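Local coordinates for protein N-terminus Plasma serine protease inhibitor (Homo sapiens, PDB 3DY0) that inhibits serine proteases in blood plasma and other body fluids in a heparin-dependent manner, trapping them irreversibly as they cleave its reactive centre loop, at residues A[175-180]-A[198-203]; A[204-209]-A[217-222]; A[288-293]-A[306-311]. One frame throughout, in Å; residues are numbered along the deposited sequence. Where two conformers were deposited one is given.

Contact 1 (A[175-180]-A[198-203]); sequences TSFNHK and PMMSRE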
ATOM      1  N   THR A 175       4.422  -6.788  22.484  1.00 11.57           N
ATOM      2  CA  THR A 175       4.813  -8.002  23.192  1.00 11.57           C
ATOM      3  C   THR A 175       5.293  -8.985  22.128  1.00 12.56           C
ATOM      4  O   THR A 175       4.517  -9.412  21.274  1.00 11.88           O
ATOM      5  CB  THR A 175       3.629  -8.625  23.948  1.00 12.17           C
ATOM      6  OG1 THR A 175       3.164  -7.706  24.945  1.00 13.69           O
ATOM      7  CG2 THR A 175       4.049  -9.935  24.609  1.00 12.44           C
ATOM      8  N   SER A 176       6.572  -9.337  22.177  0.50 13.43           N
ATOM      9  CA  SER A 176       7.137 -10.255  21.196  0.50 14.66           C
ATOM     10  C   SER A 176       6.681 -11.694  21.395  0.50 15.95           C
ATOM     11  O   SER A 176       6.176 -12.062  22.457  0.50 16.29           O
ATOM     12  CB  SER A 176       8.665 -10.215  21.256  0.50 16.26           C
ATOM     13  OG  SER A 176       9.134 -10.839  22.438  0.50 19.09           O
ATOM     14  N   PHE A 177       6.858 -12.500  20.353  1.00 14.97           N
ATOM     15  CA  PHE A 177       6.519 -13.913  20.398  1.00 16.83           C
ATOM     16  C   PHE A 177       7.831 -14.516  20.901  1.00 19.15           C
ATOM     17  O   PHE A 177       8.906 -14.009  20.572  1.00 20.16           O
ATOM     18  CB  PHE A 177       6.224 -14.443  18.988  1.00 15.13           C
ATOM     19  CG  PHE A 177       4.861 -14.077  18.459  1.00 15.16           C
ATOM     20  CD1 PHE A 177       3.756 -14.881  18.725  1.00 15.17           C
ATOM     21  CD2 PHE A 177       4.684 -12.936  17.681  1.00 14.65           C
ATOM     22  CE1 PHE A 177       2.497 -14.557  18.219  1.00 16.79           C
ATOM     23  CE2 PHE A 177       3.429 -12.602  17.170  1.00 16.29           C
ATOM     24  CZ  PHE A 177       2.333 -13.416  17.441  1.00 15.38           C
ATOM     25  N   ASN A 178       7.765 -15.573  21.704  1.00 22.30           N
ATOM     26  CA  ASN A 178       8.993 -16.190  22.192  1.00 25.11           C
ATOM     27  C   ASN A 178       9.500 -17.159  21.129  1.00 26.17           C
ATOM     28  O   ASN A 178       8.758 -18.023  20.669  1.00 25.39           O
ATOM     29  CB  ASN A 178       8.743 -16.936  23.504  1.00 28.18           C
ATOM     30  CG  ASN A 178      10.022 -17.471  24.119  1.00 31.44           C
ATOM     31  OD1 ASN A 178      10.742 -18.254  23.499  1.00 32.66           O
ATOM     32  ND2 ASN A 178      10.313 -17.048  25.344  1.00 32.88           N
ATOM     33  N   HIS A 179      10.762 -17.006  20.739  1.00 28.20           N
ATOM     34  CA  HIS A 179      11.360 -17.867  19.721  1.00 30.48           C
ATOM     35  C   HIS A 179      11.223 -19.350  20.049  1.00 30.54           C
ATOM     36  O   HIS A 179      11.112 -20.184  19.148  1.00 30.11           O
ATOM     37  CB  HIS A 179      12.839 -17.512  19.532  1.00 32.73           C
ATOM     38  CG  HIS A 179      13.061 -16.265  18.734  1.00 35.61           C
ATOM     39  ND1 HIS A 179      12.771 -16.183  17.389  1.00 37.21           N
ATOM     40  CD2 HIS A 179      13.528 -15.046  19.093  1.00 36.92           C
ATOM     41  CE1 HIS A 179      13.050 -14.967  16.953  1.00 37.32           C
ATOM     42  NE2 HIS A 179      13.510 -14.258  17.968  1.00 36.97           N
ATOM     43  N   LYS A 180      11.229 -19.671  21.338  1.00 30.79           N
ATOM     44  CA  LYS A 180      11.103 -21.054  21.780  1.00 30.58           C
ATOM     45  C   LYS A 180       9.682 -21.560  21.552  1.00 30.10           C
ATOM     46  O   LYS A 180       9.406 -22.751  21.689  1.00 31.78           O
ATOM     47  CB  LYS A 180      11.458 -21.169  23.267  1.00 31.71           C
ATOM     48  N   PRO A 198       6.793 -21.925   9.639  1.00 11.73           N
ATOM     49  CA  PRO A 198       7.210 -21.777  11.035  1.00 12.59           C
ATOM     50  C   PRO A 198       6.011 -21.097  11.695  1.00 11.72           C
ATOM     51  O   PRO A 198       5.623 -20.010  11.278  1.00 13.43           O
ATOM     52  CB  PRO A 198       8.413 -20.833  10.956  1.00 14.07           C
ATOM     53  CG  PRO A 198       8.831 -20.874   9.501  1.00 15.80           C
ATOM     54  CD  PRO A 198       7.525 -20.987   8.775  1.00 15.15           C
ATOM     55  N   MET A 199       5.414 -21.738  12.692  1.00 11.39           N
ATOM     56  CA  MET A 199       4.247 -21.166  13.360  1.00 11.12           C
ATOM     57  C   MET A 199       4.626 -20.589  14.715  1.00 11.67           C
ATOM     58  O   MET A 199       5.049 -21.320  15.613  1.00 11.36           O
ATOM     59  CB  MET A 199       3.171 -22.244  13.535  1.00 10.89           C
ATOM     60  CG  MET A 199       1.829 -21.746  14.060  1.00 10.84           C
ATOM     61  SD  MET A 199       0.893 -20.779  12.843  1.00 10.66           S
ATOM     62  CE  MET A 199       0.372 -22.066  11.710  1.00 12.12           C
ATOM     63  N   MET A 200       4.479 -19.275  14.855  1.00 10.63           N
ATOM     64  CA  MET A 200       4.796 -18.598  16.109  1.00  8.99           C
ATOM     65  C   MET A 200       3.603 -18.757  17.030  1.00 10.28           C
ATOM     66  O   MET A 200       2.495 -19.035  16.573  1.00 11.05           O
ATOM     67  CB  MET A 200       5.037 -17.104  15.875  1.00  9.35           C
ATOM     68  CG  MET A 200       5.980 -16.794  14.734  1.00  9.93           C
ATOM     69  SD  MET A 200       6.311 -15.029  14.616  1.00 11.10           S
ATOM     70  CE  MET A 200       4.684 -14.390  14.136  1.00 12.75           C
ATOM     71  N   SER A 201       3.824 -18.580  18.325  1.00 12.31           N
ATOM     72  CA  SER A 201       2.722 -18.705  19.266  1.00 13.49           C
ATOM     73  C   SER A 201       2.944 -17.936  20.550  1.00 14.48           C
ATOM     74  O   SER A 201       4.072 -17.798  21.023  1.00 15.61           O
ATOM     75  CB  SER A 201       2.479 -20.173  19.612  1.00 17.32           C
ATOM     76  OG  SER A 201       3.537 -20.689  20.399  1.00 20.54           O
ATOM     77  N   ARG A 202       1.853 -17.428  21.111  0.50 14.25           N
ATOM     78  CA  ARG A 202       1.914 -16.672  22.356  0.50 14.25           C
ATOM     79  C   ARG A 202       0.527 -16.588  22.978  0.50 14.39           C
ATOM     80  O   ARG A 202      -0.427 -16.167  22.324  0.50 13.73           O
ATOM     81  CB  ARG A 202       2.454 -15.263  22.097  0.50 16.51           C
ATOM     82  CG  ARG A 202       2.610 -14.422  23.356  0.50 19.62           C
ATOM     83  CD  ARG A 202       1.664 -13.235  23.364  0.50 22.37           C
ATOM     84  NE  ARG A 202       2.053 -12.195  22.415  0.50 25.02           N
ATOM     85  CZ  ARG A 202       1.364 -11.075  22.212  0.50 24.69           C
ATOM     86  NH1 ARG A 202       0.247 -10.850  22.889  0.50 26.29           N
ATOM     87  NH2 ARG A 202       1.791 -10.178  21.337  0.50 25.91           N
ATOM     88  N   GLU A 203       0.414 -17.007  24.236  1.00 13.71           N
ATOM     89  CA  GLU A 203      -0.859 -16.958  24.936  1.00 15.39           C
ATOM     90  C   GLU A 203      -0.846 -15.592  25.606  1.00 15.04           C
ATOM     91  O   GLU A 203       0.101 -15.250  26.319  1.00 15.67           O
ATOM     92  CB  GLU A 203      -0.956 -18.066  25.983  1.00 19.23           C
ATOM     93  CG  GLU A 203      -2.343 -18.180  26.598  1.00 23.60           C
ATOM     94  CD  GLU A 203      -2.435 -19.272  27.642  1.00 28.03           C
ATOM     95  OE1 GLU A 203      -2.168 -20.444  27.303  1.00 31.26           O
ATOM     96  OE2 GLU A 203      -2.777 -18.955  28.799  1.00 31.56           O
TER
HETATM   97  O   HOH W   1       2.122  -7.123  20.677  1.00 12.11           O
HETATM   98  O   HOH W   2       2.927  -9.897  19.182  1.00 21.37           O
HETATM   99  O   HOH W   3       6.744 -18.018  18.853  1.00 13.29           O
HETATM  100  O   HOH W   4       5.375 -16.310  22.678  1.00 24.02           O

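Contact 2 (A[204-209]-A[217-222]); sequences DQYHYL and RVVGVP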
ATOM      1  N   ASP A 204      -1.887 -14.802  25.369  1.00 13.24           N
ATOM      2  CA  ASP A 204      -1.937 -13.459  25.930  1.00 13.76           C
ATOM      3  C   ASP A 204      -3.345 -12.908  25.755  1.00 13.05           C
ATOM      4  O   ASP A 204      -4.223 -13.581  25.222  1.00 12.67           O
ATOM      5  CB  ASP A 204      -0.938 -12.573  25.171  1.00 15.37           C
ATOM      6  CG  ASP A 204      -0.580 -11.294  25.915  1.00 17.21           C
ATOM      7  OD1 ASP A 204      -1.123 -11.052  27.008  1.00 17.06           O
ATOM      8  OD2 ASP A 204       0.258 -10.529  25.389  1.00 20.21           O
ATOM      9  N   GLN A 205      -3.560 -11.687  26.225  1.00 14.08           N
ATOM     10  CA  GLN A 205      -4.853 -11.040  26.060  1.00 15.51           C
ATOM     11  C   GLN A 205      -4.757 -10.277  24.747  1.00 14.06           C
ATOM     12  O   GLN A 205      -3.767  -9.588  24.498  1.00 15.21           O
ATOM     13  CB  GLN A 205      -5.122 -10.056  27.194  1.00 16.94           C
ATOM     14  CG  GLN A 205      -6.479  -9.381  27.096  1.00 20.55           C
ATOM     15  CD  GLN A 205      -6.631  -8.244  28.082  1.00 21.85           C
ATOM     16  OE1 GLN A 205      -6.021  -7.185  27.925  1.00 25.86           O
ATOM     17  NE2 GLN A 205      -7.439  -8.459  29.111  1.00 23.87           N
ATOM     18  N   TYR A 206      -5.775 -10.405  23.905  1.00 12.99           N
ATOM     19  CA  TYR A 206      -5.787  -9.728  22.612  1.00 12.72           C
ATOM     20  C   TYR A 206      -7.143  -9.131  22.296  1.00 13.80           C
ATOM     21  O   TYR A 206      -8.170  -9.604  22.792  1.00 14.77           O
ATOM     22  CB  TYR A 206      -5.507 -10.712  21.470  1.00 13.30           C
ATOM     23  CG  TYR A 206      -4.180 -11.423  21.485  1.00 11.76           C
ATOM     24  CD1 TYR A 206      -3.080 -10.903  20.804  1.00 11.33           C
ATOM     25  CD2 TYR A 206      -4.041 -12.655  22.121  1.00 10.42           C
ATOM     26  CE1 TYR A 206      -1.874 -11.600  20.750  1.00 11.02           C
ATOM     27  CE2 TYR A 206      -2.847 -13.357  22.072  1.00 11.42           C
ATOM     28  CZ  TYR A 206      -1.769 -12.827  21.384  1.00 10.18           C
ATOM     29  OH  TYR A 206      -0.593 -13.542  21.324  1.00 12.18           O
ATOM     30  N   HIS A 207      -7.149  -8.086  21.473  0.50 14.06           N
ATOM     31  CA  HIS A 207      -8.403  -7.486  21.042  0.50 13.70           C
ATOM     32  C   HIS A 207      -8.939  -8.506  20.048  0.50 12.79           C
ATOM     33  O   HIS A 207      -8.244  -8.898  19.107  0.50 11.54           O
ATOM     34  CB  HIS A 207      -8.164  -6.139  20.363  0.50 16.28           C
ATOM     35  CG  HIS A 207      -8.175  -4.980  21.311  0.50 18.45           C
ATOM     36  ND1 HIS A 207      -9.299  -4.609  22.018  0.50 20.88           N
ATOM     37  CD2 HIS A 207      -7.199  -4.114  21.675  0.50 20.42           C
ATOM     38  CE1 HIS A 207      -9.016  -3.567  22.778  0.50 21.14           C
ATOM     39  NE2 HIS A 207      -7.748  -3.246  22.588  0.50 21.28           N
ATOM     40  N   TYR A 208     -10.170  -8.944  20.268  1.00 10.90           N
ATOM     41  CA  TYR A 208     -10.770  -9.969  19.433  1.00 11.44           C
ATOM     42  C   TYR A 208     -12.229  -9.719  19.107  1.00 12.26           C
ATOM     43  O   TYR A 208     -12.955  -9.104  19.884  1.00 12.68           O
ATOM     44  CB  TYR A 208     -10.633 -11.298  20.187  1.00 11.76           C
ATOM     45  CG  TYR A 208     -11.328 -12.498  19.581  1.00 11.97           C
ATOM     46  CD1 TYR A 208     -10.684 -13.300  18.640  1.00 12.31           C
ATOM     47  CD2 TYR A 208     -12.612 -12.860  19.988  1.00 14.51           C
ATOM     48  CE1 TYR A 208     -11.300 -14.444  18.127  1.00 13.57           C
ATOM     49  CE2 TYR A 208     -13.240 -14.001  19.474  1.00 14.42           C
ATOM     50  CZ  TYR A 208     -12.573 -14.789  18.548  1.00 14.30           C
ATOM     51  OH  TYR A 208     -13.168 -15.930  18.059  1.00 16.24           O
ATOM     52  N   LEU A 209     -12.647 -10.214  17.948  1.00 12.91           N
ATOM     53  CA  LEU A 209     -14.031 -10.100  17.519  1.00 12.54           C
ATOM     54  C   LEU A 209     -14.392 -11.249  16.596  1.00 14.09           C
ATOM     55  O   LEU A 209     -13.618 -11.619  15.709  1.00 13.26           O
ATOM     56  CB  LEU A 209     -14.278  -8.779  16.778  1.00 14.73           C
ATOM     57  CG  LEU A 209     -15.700  -8.592  16.238  1.00 18.20           C
ATOM     58  CD1 LEU A 209     -16.674  -8.487  17.399  1.00 19.81           C
ATOM     59  CD2 LEU A 209     -15.776  -7.342  15.375  1.00 18.37           C
ATOM     60  N   ARG A 217     -12.866 -14.298  12.093  1.00  9.08           N
ATOM     61  CA  ARG A 217     -12.369 -13.923  13.406  1.00  9.14           C
ATOM     62  C   ARG A 217     -11.356 -12.823  13.141  1.00  9.63           C
ATOM     63  O   ARG A 217     -10.561 -12.910  12.204  1.00  9.47           O
ATOM     64  CB  ARG A 217     -11.689 -15.103  14.100  1.00  8.76           C
ATOM     65  CG  ARG A 217     -12.652 -16.180  14.577  1.00 10.82           C
ATOM     66  CD  ARG A 217     -11.914 -17.188  15.438  1.00 15.35           C
ATOM     67  NE  ARG A 217     -12.796 -18.190  16.030  1.00 18.10           N
ATOM     68  CZ  ARG A 217     -13.193 -19.301  15.420  1.00 21.96           C
ATOM     69  NH1 ARG A 217     -13.996 -20.150  16.051  1.00 23.26           N
ATOM     70  NH2 ARG A 217     -12.786 -19.567  14.185  1.00 21.66           N
ATOM     71  N   VAL A 218     -11.396 -11.785  13.962  1.00  8.15           N
ATOM     72  CA  VAL A 218     -10.500 -10.653  13.802  1.00  9.14           C
ATOM     73  C   VAL A 218      -9.674 -10.492  15.064  1.00  8.99           C
ATOM     74  O   VAL A 218     -10.222 -10.432  16.164  1.00  9.14           O
ATOM     75  CB  VAL A 218     -11.305  -9.347  13.568  1.00 10.68           C
ATOM     76  CG1 VAL A 218     -10.355  -8.167  13.401  1.00 12.70           C
ATOM     77  CG2 VAL A 218     -12.200  -9.497  12.339  1.00 12.11           C
ATOM     78  N   VAL A 219      -8.354 -10.429  14.918  0.50  7.93           N
ATOM     79  CA  VAL A 219      -7.496 -10.253  16.080  0.50  9.63           C
ATOM     80  C   VAL A 219      -6.541  -9.087  15.862  0.50  9.23           C
ATOM     81  O   VAL A 219      -5.930  -8.951  14.802  0.50 10.19           O
ATOM     82  CB  VAL A 219      -6.685 -11.538  16.394  0.50  9.78           C
ATOM     83  CG1 VAL A 219      -5.644 -11.788  15.317  0.50  8.62           C
ATOM     84  CG2 VAL A 219      -6.031 -11.415  17.768  0.50  9.37           C
ATOM     85  N   GLY A 220      -6.437  -8.234  16.873  1.00  8.60           N
ATOM     86  CA  GLY A 220      -5.563  -7.085  16.790  1.00  8.33           C
ATOM     87  C   GLY A 220      -4.307  -7.408  17.570  1.00  9.31           C
ATOM     88  O   GLY A 220      -4.385  -7.942  18.678  1.00 10.75           O
ATOM     89  N   VAL A 221      -3.152  -7.113  16.986  1.00  8.65           N
ATOM     90  CA  VAL A 221      -1.868  -7.354  17.640  1.00 10.13           C
ATOM     91  C   VAL A 221      -1.127  -6.024  17.581  1.00 11.15           C
ATOM     92  O   VAL A 221      -0.675  -5.596  16.520  1.00 12.27           O
ATOM     93  CB  VAL A 221      -1.052  -8.439  16.908  1.00  9.68           C
ATOM     94  CG1 VAL A 221       0.206  -8.775  17.710  1.00 11.95           C
ATOM     95  CG2 VAL A 221      -1.902  -9.681  16.707  1.00 11.02           C
ATOM     96  N   PRO A 222      -0.981  -5.356  18.731  1.00 11.23           N
ATOM     97  CA  PRO A 222      -0.307  -4.059  18.805  1.00 10.83           C
ATOM     98  C   PRO A 222       1.208  -3.978  18.618  1.00  9.54           C
ATOM     99  O   PRO A 222       1.956  -4.876  19.000  1.00 10.79           O
ATOM    100  CB  PRO A 222      -0.734  -3.542  20.173  1.00 12.05           C
ATOM    101  CG  PRO A 222      -0.743  -4.794  20.987  1.00 12.23           C
ATOM    102  CD  PRO A 222      -1.435  -5.787  20.068  1.00 12.40           C
TER
HETATM  103  O   HOH W   5      -4.563  -7.052  21.073  1.00 17.02           O

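Contact 3 (A[288-293]-A[306-311]); sequences SNVFTS and IQVSEM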
ATOM      1  N   SER A 288      -8.922   5.684 -16.043  1.00 10.78           N
ATOM      2  CA  SER A 288      -8.382   5.196 -17.306  1.00 10.74           C
ATOM      3  C   SER A 288      -7.786   6.227 -18.262  1.00  9.98           C
ATOM      4  O   SER A 288      -6.752   5.977 -18.876  1.00 11.35           O
ATOM      5  CB  SER A 288      -9.476   4.420 -18.046  1.00 10.90           C
ATOM      6  OG  SER A 288     -10.540   5.286 -18.420  1.00 12.47           O
ATOM      7  N   ASN A 289      -8.430   7.379 -18.390  1.00 10.86           N
ATOM      8  CA  ASN A 289      -7.960   8.401 -19.326  1.00 10.48           C
ATOM      9  C   ASN A 289      -6.505   8.825 -19.185  1.00 11.21           C
ATOM     10  O   ASN A 289      -5.815   9.053 -20.179  1.00 11.36           O
ATOM     11  CB  ASN A 289      -8.864   9.631 -19.240  1.00 11.20           C
ATOM     12  CG  ASN A 289     -10.213   9.409 -19.892  1.00 14.48           C
ATOM     13  OD1 ASN A 289     -10.785   8.317 -19.816  1.00 13.22           O
ATOM     14  ND2 ASN A 289     -10.735  10.449 -20.533  1.00 17.22           N
ATOM     15  N   VAL A 290      -6.028   8.921 -17.951  1.00 10.61           N
ATOM     16  CA  VAL A 290      -4.662   9.350 -17.706  1.00 10.62           C
ATOM     17  C   VAL A 290      -3.600   8.449 -18.350  1.00 11.25           C
ATOM     18  O   VAL A 290      -2.456   8.868 -18.550  1.00 12.35           O
ATOM     19  CB  VAL A 290      -4.413   9.470 -16.179  1.00 11.96           C
ATOM     20  CG1 VAL A 290      -4.341   8.086 -15.550  1.00 10.41           C
ATOM     21  CG2 VAL A 290      -3.156  10.278 -15.909  1.00 11.84           C
ATOM     22  N   PHE A 291      -3.986   7.224 -18.702  1.00 11.36           N
ATOM     23  CA  PHE A 291      -3.063   6.269 -19.317  1.00 12.47           C
ATOM     24  C   PHE A 291      -3.209   6.218 -20.832  1.00 13.43           C
ATOM     25  O   PHE A 291      -2.610   5.359 -21.483  1.00 15.07           O
ATOM     26  CB  PHE A 291      -3.317   4.861 -18.764  1.00 12.17           C
ATOM     27  CG  PHE A 291      -3.238   4.770 -17.267  1.00 12.30           C
ATOM     28  CD1 PHE A 291      -2.039   5.011 -16.606  1.00 14.27           C
ATOM     29  CD2 PHE A 291      -4.367   4.441 -16.519  1.00 12.85           C
ATOM     30  CE1 PHE A 291      -1.962   4.927 -15.216  1.00 13.57           C
ATOM     31  CE2 PHE A 291      -4.299   4.356 -15.122  1.00 12.32           C
ATOM     32  CZ  PHE A 291      -3.095   4.600 -14.477  1.00 13.75           C
ATOM     33  N   THR A 292      -3.993   7.134 -21.389  1.00 14.33           N
ATOM     34  CA  THR A 292      -4.233   7.146 -22.829  1.00 13.89           C
ATOM     35  C   THR A 292      -3.713   8.398 -23.524  1.00 16.01           C
ATOM     36  O   THR A 292      -3.247   9.335 -22.876  1.00 16.07           O
ATOM     37  CB  THR A 292      -5.735   7.031 -23.132  1.00 12.86           C
ATOM     38  OG1 THR A 292      -6.386   8.259 -22.791  1.00 13.47           O
ATOM     39  CG2 THR A 292      -6.355   5.893 -22.330  1.00 11.61           C
ATOM     40  N   SER A 293      -3.799   8.414 -24.851  1.00 15.79           N
ATOM     41  CA  SER A 293      -3.335   9.573 -25.604  1.00 18.26           C
ATOM     42  C   SER A 293      -4.315  10.727 -25.418  1.00 17.87           C
ATOM     43  O   SER A 293      -4.058  11.849 -25.859  1.00 21.13           O
ATOM     44  CB  SER A 293      -3.195   9.239 -27.093  1.00 19.28           C
ATOM     45  OG  SER A 293      -4.455   9.203 -27.738  1.00 24.44           O
ATOM     46  N   ILE A 306       1.442  14.151 -23.586  1.00 28.34           N
ATOM     47  CA  ILE A 306       1.982  13.675 -22.315  1.00 25.50           C
ATOM     48  C   ILE A 306       0.931  12.782 -21.666  1.00 23.72           C
ATOM     49  O   ILE A 306      -0.242  13.149 -21.571  1.00 23.34           O
ATOM     50  CB  ILE A 306       2.333  14.837 -21.354  1.00 26.14           C
ATOM     51  CG1 ILE A 306       2.943  14.270 -20.065  1.00 26.36           C
ATOM     52  CG2 ILE A 306       1.092  15.665 -21.047  1.00 27.40           C
ATOM     53  CD1 ILE A 306       3.404  15.324 -19.075  1.00 27.03           C
ATOM     54  N   GLN A 307       1.356  11.603 -21.227  1.00 20.95           N
ATOM     55  CA  GLN A 307       0.450  10.654 -20.595  1.00 19.97           C
ATOM     56  C   GLN A 307       1.248   9.747 -19.678  1.00 16.43           C
ATOM     57  O   GLN A 307       2.474   9.748 -19.710  1.00 16.71           O
ATOM     58  CB  GLN A 307      -0.253   9.812 -21.663  1.00 22.24           C
ATOM     59  CG  GLN A 307       0.712   9.098 -22.599  1.00 27.29           C
ATOM     60  CD  GLN A 307       0.039   8.577 -23.857  1.00 29.65           C
ATOM     61  OE1 GLN A 307      -0.717   7.605 -23.821  1.00 30.59           O
ATOM     62  NE2 GLN A 307       0.309   9.232 -24.982  1.00 31.89           N
ATOM     63  N   VAL A 308       0.549   8.981 -18.853  1.00 14.81           N
ATOM     64  CA  VAL A 308       1.212   8.060 -17.949  1.00 14.42           C
ATOM     65  C   VAL A 308       1.284   6.709 -18.645  1.00 13.17           C
ATOM     66  O   VAL A 308       0.255   6.112 -18.957  1.00 15.34           O
ATOM     67  CB  VAL A 308       0.432   7.924 -16.626  1.00 13.60           C
ATOM     68  CG1 VAL A 308       1.068   6.854 -15.746  1.00 13.35           C
ATOM     69  CG2 VAL A 308       0.416   9.267 -15.900  1.00 14.83           C
ATOM     70  N   SER A 309       2.502   6.247 -18.909  1.00 14.18           N
ATOM     71  CA  SER A 309       2.702   4.960 -19.569  1.00 14.32           C
ATOM     72  C   SER A 309       2.409   3.827 -18.602  1.00 14.95           C
ATOM     73  O   SER A 309       1.814   2.815 -18.975  1.00 16.36           O
ATOM     74  CB  SER A 309       4.137   4.845 -20.094  1.00 15.95           C
ATOM     75  OG  SER A 309       5.089   5.119 -19.083  1.00 15.76           O
ATOM     76  N   GLU A 310       2.833   3.993 -17.357  1.00 14.65           N
ATOM     77  CA  GLU A 310       2.575   2.970 -16.359  1.00 16.14           C
ATOM     78  C   GLU A 310       2.743   3.495 -14.941  1.00 13.92           C
ATOM     79  O   GLU A 310       3.343   4.547 -14.716  1.00 12.93           O
ATOM     80  CB  GLU A 310       3.487   1.758 -16.596  1.00 20.84           C
ATOM     81  CG  GLU A 310       4.978   2.005 -16.425  1.00 25.01           C
ATOM     82  CD  GLU A 310       5.819   0.865 -16.988  1.00 28.19           C
ATOM     83  OE1 GLU A 310       5.984   0.796 -18.225  1.00 31.55           O
ATOM     84  OE2 GLU A 310       6.304   0.029 -16.197  1.00 27.54           O
ATOM     85  N   MET A 311       2.163   2.770 -13.993  1.00 11.65           N
ATOM     86  CA  MET A 311       2.267   3.121 -12.585  1.00  9.89           C
ATOM     87  C   MET A 311       2.621   1.816 -11.901  1.00  8.76           C
ATOM     88  O   MET A 311       1.751   0.984 -11.639  1.00  9.71           O
ATOM     89  CB  MET A 311       0.938   3.646 -12.045  1.00 11.69           C
ATOM     90  CG  MET A 311       1.052   4.175 -10.621  1.00 12.40           C
ATOM     91  SD  MET A 311      -0.505   4.730  -9.913  1.00 16.73           S
ATOM     92  CE  MET A 311      -0.729   6.270 -10.782  1.00 17.51           C
TER
HETATM   93  O   HOH W   6      -0.588   3.552 -20.684  1.00 21.22           O

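Contact 1 (A[175-180]-A[198-203])
The ring of F177 is wedged between M200 and R202, at the point where the loop segment 175-180 passes over strand segment 198-203. The CA atoms of F177 and R202, 5.7 Å apart, are the nearest across the contact. F177 sets CG beside its own backbone N, anti to the carbonyl carbon (chi1 -78°), and this drops the ring toward the strand. Followed outward from CB, CG first meets CB of M200. CD1 then reaches R202 CB at 3.6 Å, with the carbonyl carbon of S201 near the ring plane at that edge. Along the opposite edge, CD2 and CE2 lie under the M200 methyl, CE2 to CE being 3.7 Å; CZ, at the tip, barely touches it. M200 CE is 4.0 Å from the ring centroid and 23° off the normal, a CH-pi contact over one face, while M200 SD stands obliquely at 4.5 Å from that centroid. The R202 guanidinium lies beyond the other face, too far for more than a weak cation-pi attraction. R202, one of two conformers, runs roughly perpendicular to T175. T175 CB lies over one guanidinium face, and R202 NH2 gives T175 O a weak bond (2.8 Å, N-H...O 124°); NH1 has its salt bridge with D204. Further along, two waters replace direct backbone pairing: one accepts from N178 N (2.7 Å) and donates to S201 O, another donates to N178 O and accepts from S201 N (3.0 Å). Beyond the contact, F177 meets W173 edge-to-face and its backbone bonds with E321, just before strand 323-335. The M200-F177 pair is thus a Met-aromatic contact, in the part of the serpin fold called the breach, where reactive-loop insertion into the main sheet is thought to begin.

Contact 2 (A[204-209]-A[217-222])
L209 O receives V218 N at 2.8 Å with an N-H...O angle of 163°. R217 CA lies 3.5 Å from L209 O, a CA-H...O contact to the same oxygen. The reciprocal bond, from L209 N to V218 O, is 3.0 Å, which makes L209 and V218 an antiparallel hydrogen-bonded pair. Two residues along, G220 N donates to H207 O at 2.9 Å in a nearly straight bond (169°). The return bond there is replaced by a water that accepts from H207 N and donates to G220 O at 2.6 Å. One pair further, Y206 CA and V221 CA are already 6.8 Å apart, so the strands diverge at this end.

Y208 sits in the non-hydrogen-bonded pair with V219. Its CG is anti to the backbone N (chi1 173°), and the ring reaches across to R217 on the neighbouring strand, whose CD lies at the ring edge. R217 NE gives Y208 OH a weak bond of 3.1 Å in the guanidinium plane, and that hydroxyl is also hydrogen-bonded to a polar side chain of the bound peptide. Y206 lies alongside V219, its CB 3.8 Å from V219 CG2, and its hydroxyl is bonded to R202 O.

This hairpin is flanked by strand 259-277 on the 204-209 side and by strand 228-234 on the 217-222 side, while W254 of helix 248-257 packs against both L209 and V218.

Contact 3 (A[288-293]-A[306-311])
A short 3-10 turn, residues 289-291, docks by its end on the start of strand 307-319: the CA atoms of F291 and V308 come within 4.8 Å, and V308 N donates to V290 O at 3.0 Å in a nearly straight bond (168°). In the serpin fold this strand belongs to the large central sheet, where it pairs with strand 323-335, the reactive loop inserted after cleavage. One direct backbone bond joins the segments, and F291 CA adds a CA-H...O contact to V308 O at 3.3 Å.

The apolar part is built round V308. Its CG1 is anti to the backbone N (chi1 175°) and meets F291 CE1 at 3.6 Å, the two side chains running alongside one another in the same direction. Its CG2 turns instead to V290 CG2, at 3.7 Å. V308 O lies near the F291 ring plane, at the edge of the ring. L43 of helix 33-45 closes in on V290, V308 and M311, so this small core continues into the helical part of the fold.

From CG between its backbone N and carbonyl carbon (chi1 55°), the extended Q307 chain runs to T292 and S293, with NE2 near S293 CA. Q307 OE1 stands 3.2 Å from T292 O; these are two acceptors, so this is no hydrogen bond, and the amide may be turned the other way round. Within the turn, T292 OG1 donates to a lone pair of N289 O, which T292 N also reaches, and OG1 is bonded to H294 N as well. Lastly, V290 CG1 caps the middle of one F291 ring face, 3.6 Å from its plane.

Overall arrangement
Contacts 1 and 2 succeed each other on strand 194-211, about 15 Å apart between centres. They touch where T175 CG2 packs on D204 OD2 at 3.9 Å, and again where R202 NH2 comes within 4.2 Å of V221 CG1. Contact 3 lies on the other side of the chain's centre, about 46 Å from contact 1 and 42 Å from contact 2 between centres. All three reach one extended sheet: contact 1 is near the start of the inserted strand 323-335, and contact 3 lies beside its far end. The bound heparin is nearest to contact 2, with a sulfated glucosamine about 9 Å from the L209 side chain, close to helix 248-257; N213, and K249 and K253 of that helix, line the glycan pocket.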